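Local coordinates for protein mannose-specific lectin 3 chain 1 (Crocus vernus, PDB 3MEZ) that probably binds mannose and weakly agglutinates erythrocytes, as one of the two bulb-type lectin domains that pair in a heterotetrameric crocus lectin, at residues V4-D9 with N86-L91. Numbering follows the deposited sequence.
Sequences VLLTGD and NYAATL. Unlike the reference sequence in segment 86-91: T90 (reference Val).
L5 and A89 face each other as the hydrogen-bonded pair of a short antiparallel ladder. L5 N gives its hydrogen to A89 O at 2.9 Å, and A89 N returns a nearly straight bond to L5 O (175° at the hydrogen). Their side chains leave by the same face, CB to CB at 4.2 Å, and both residues are buried there: L5 runs on to L54 and L56 of strand 53-56, while the A89 methyl also meets V97 and I99. V4 opposite T90 and L6 opposite A88 are the non-hydrogen-bonded pairs and put their side chains on the other face, where V4 and L6 stay partly exposed. There L6 stretches one branch across the ladder, CD2 reaching A88 CB at 3.7 Å, and chain 2 of the lectin packs its N7, I94 and Q96 on V4, A88 and L6 respectively.

This pairing belongs to one of the three antiparallel sheets of the beta-prism II fold of monocot bulb-type lectins; strand 4-6 is its outer strand within this chain, 88-91 the middle one and 97-106 the third.

Past L6 the ladder ends in a side-chain bond. Y87 O still accepts from T7 N, bent to 146°, and T7 OG1 takes the hydrogen of Y87 N at 2.8 Å. With chi1 at -70°, OG1 lies beside T7's own N, where hydroxyl and amide hold the N-H and the C=O of Y87 between them. OG1, which also hydrogen-bonds N57 O, lies near the plane of the Y87 ring, at its edge; the phenol OH is hydrogen-bonded to V83 O. Beyond this the contact is loose: N86 is exposed and its OD1 comes no closer than 4.2 Å to T7 CG2, while exposed G8 and D9 turn away in a type II turn closed by D9 N to L6 O.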
ATOM      1  N   VAL A   4      11.252  -4.328 -16.758  1.00 17.22           N
ATOM      2  CA  VAL A   4      10.986  -3.238 -17.683  1.00 18.21           C
ATOM      3  C   VAL A   4      11.709  -3.379 -19.015  1.00 18.56           C
ATOM      4  O   VAL A   4      12.803  -3.777 -19.042  1.00 18.15           O
ATOM      5  CB  VAL A   4      11.364  -1.873 -17.075  1.00 17.98           C
ATOM      6  CG1 VAL A   4      11.230  -0.782 -18.077  1.00 18.12           C
ATOM      7  CG2 VAL A   4      10.537  -1.568 -15.880  1.00 20.46           C
ATOM      8  N   LEU A   5      11.013  -3.064 -20.106  1.00 19.64           N
ATOM      9  CA  LEU A   5      11.576  -2.947 -21.458  1.00 19.21           C
ATOM     10  C   LEU A   5      11.139  -1.622 -22.060  1.00 19.20           C
ATOM     11  O   LEU A   5       9.994  -1.424 -22.279  1.00 18.89           O
ATOM     12  CB  LEU A   5      11.111  -4.080 -22.358  1.00 21.04           C
ATOM     13  CG  LEU A   5      11.898  -4.685 -23.536  1.00 25.04           C
ATOM     14  CD1 LEU A   5      11.086  -4.858 -24.725  1.00 19.22           C
ATOM     15  CD2 LEU A   5      13.186  -4.013 -23.831  1.00 23.05           C
ATOM     16  N   LEU A   6      12.091  -0.742 -22.304  1.00 17.45           N
ATOM     17  CA  LEU A   6      11.855   0.538 -22.913  1.00 18.19           C
ATOM     18  C   LEU A   6      12.020   0.582 -24.451  1.00 18.97           C
ATOM     19  O   LEU A   6      12.748  -0.192 -25.030  1.00 17.34           O
ATOM     20  CB  LEU A   6      12.756   1.580 -22.300  1.00 18.74           C
ATOM     21  CG  LEU A   6      12.766   1.759 -20.795  1.00 18.45           C
ATOM     22  CD1 LEU A   6      13.781   2.752 -20.396  1.00 21.31           C
ATOM     23  CD2 LEU A   6      11.428   2.161 -20.375  1.00 17.01           C
ATOM     24  N   THR A   7      11.385   1.582 -25.048  1.00 17.54           N
ATOM     25  CA  THR A   7      11.457   1.746 -26.472  1.00 19.96           C
ATOM     26  C   THR A   7      12.916   1.857 -26.889  1.00 21.10           C
ATOM     27  O   THR A   7      13.665   2.564 -26.338  1.00 20.81           O
ATOM     28  CB  THR A   7      10.691   3.027 -26.940  1.00 19.49           C
ATOM     29  OG1 THR A   7       9.294   2.861 -26.789  1.00 19.05           O
ATOM     30  CG2 THR A   7      11.036   3.422 -28.374  1.00 20.47           C
ATOM     31  N   GLY A   8      13.264   1.099 -27.886  1.00 21.63           N
ATOM     32  CA  GLY A   8      14.579   1.127 -28.442  1.00 23.61           C
ATOM     33  C   GLY A   8      15.521   0.156 -27.784  1.00 26.05           C
ATOM     34  O   GLY A   8      16.571  -0.087 -28.291  1.00 26.03           O
ATOM     35  N   ASP A   9      15.145  -0.406 -26.651  1.00 24.85           N
ATOM     36  CA  ASP A   9      15.855  -1.540 -26.084  1.00 26.25           C
ATOM     37  C   ASP A   9      15.501  -2.910 -26.713  1.00 26.38           C
ATOM     38  O   ASP A   9      14.530  -3.041 -27.374  1.00 25.28           O
ATOM     39  CB  ASP A   9      15.779  -1.543 -24.563  1.00 27.99           C
ATOM     40  CG  ASP A   9      16.454  -0.330 -23.969  1.00 33.05           C
ATOM     41  OD1 ASP A   9      16.376  -0.065 -22.798  1.00 38.03           O
ATOM     42  OD2 ASP A   9      17.078   0.402 -24.702  1.00 43.88           O
ATOM     43  N   ASN A  86       8.172   7.661 -26.714  1.00 19.04           N
ATOM     44  CA  ASN A  86       8.814   6.654 -25.899  1.00 20.52           C
ATOM     45  C   ASN A  86       7.782   5.917 -25.068  1.00 18.90           C
ATOM     46  O   ASN A  86       6.984   6.521 -24.411  1.00 20.81           O
ATOM     47  CB  ASN A  86       9.847   7.262 -24.991  1.00 20.10           C
ATOM     48  CG  ASN A  86      11.094   7.696 -25.699  1.00 25.60           C
ATOM     49  OD1 ASN A  86      11.382   7.313 -26.789  1.00 25.92           O
ATOM     50  ND2 ASN A  86      11.836   8.496 -25.036  1.00 29.16           N
ATOM     51  N   TYR A  87       7.870   4.608 -25.101  1.00 19.63           N
ATOM     52  CA  TYR A  87       6.943   3.706 -24.442  1.00 18.09           C
ATOM     53  C   TYR A  87       7.679   2.772 -23.445  1.00 17.99           C
ATOM     54  O   TYR A  87       8.857   2.650 -23.505  1.00 19.27           O
ATOM     55  CB  TYR A  87       6.158   2.930 -25.475  1.00 18.36           C
ATOM     56  CG  TYR A  87       5.135   3.757 -26.226  1.00 20.08           C
ATOM     57  CD1 TYR A  87       5.506   4.585 -27.244  1.00 23.25           C
ATOM     58  CD2 TYR A  87       3.826   3.722 -25.892  1.00 18.27           C
ATOM     59  CE1 TYR A  87       4.606   5.331 -27.910  1.00 22.17           C
ATOM     60  CE2 TYR A  87       2.922   4.468 -26.549  1.00 23.49           C
ATOM     61  CZ  TYR A  87       3.307   5.293 -27.560  1.00 22.32           C
ATOM     62  OH  TYR A  87       2.379   6.042 -28.204  1.00 23.39           O
ATOM     63  N   ALA A  88       6.952   2.171 -22.526  1.00 17.72           N
ATOM     64  CA  ALA A  88       7.513   1.212 -21.594  1.00 18.05           C
ATOM     65  C   ALA A  88       6.655  -0.036 -21.449  1.00 18.78           C
ATOM     66  O   ALA A  88       5.484   0.083 -21.302  1.00 20.86           O
ATOM     67  CB  ALA A  88       7.706   1.834 -20.293  1.00 17.77           C
ATOM     68  N   ALA A  89       7.262  -1.208 -21.489  1.00 17.81           N
ATOM     69  CA  ALA A  89       6.612  -2.457 -21.174  1.00 18.29           C
ATOM     70  C   ALA A  89       7.035  -2.896 -19.782  1.00 19.08           C
ATOM     71  O   ALA A  89       8.172  -2.979 -19.493  1.00 17.64           O
ATOM     72  CB  ALA A  89       6.921  -3.509 -22.165  1.00 17.57           C
ATOM     73  N   THR A  90       6.058  -3.145 -18.947  1.00 18.34           N
ATOM     74  CA  THR A  90       6.288  -3.561 -17.589  1.00 19.29           C
ATOM     75  C   THR A  90       5.651  -4.914 -17.347  1.00 18.72           C
ATOM     76  O   THR A  90       4.494  -5.069 -17.580  1.00 21.04           O
ATOM     77  CB  THR A  90       5.686  -2.570 -16.558  1.00 20.34           C
ATOM     78  OG1 THR A  90       6.132  -1.245 -16.799  1.00 25.23           O
ATOM     79  CG2 THR A  90       6.034  -2.962 -15.106  1.00 17.78           C
ATOM     80  N   LEU A  91       6.420  -5.854 -16.838  1.00 16.90           N
ATOM     81  CA  LEU A  91       5.920  -7.115 -16.373  1.00 17.29           C
ATOM     82  C   LEU A  91       5.633  -6.934 -14.886  1.00 17.33           C
ATOM     83  O   LEU A  91       6.508  -6.888 -14.082  1.00 17.73           O
ATOM     84  CB  LEU A  91       6.924  -8.228 -16.603  1.00 16.95           C
ATOM     85  CG  LEU A  91       6.678  -9.605 -16.022  1.00 16.96           C
ATOM     86  CD1 LEU A  91       5.347 -10.077 -16.395  1.00 20.14           C
ATOM     87  CD2 LEU A  91       7.735 -10.609 -16.410  1.00 19.35           C
TER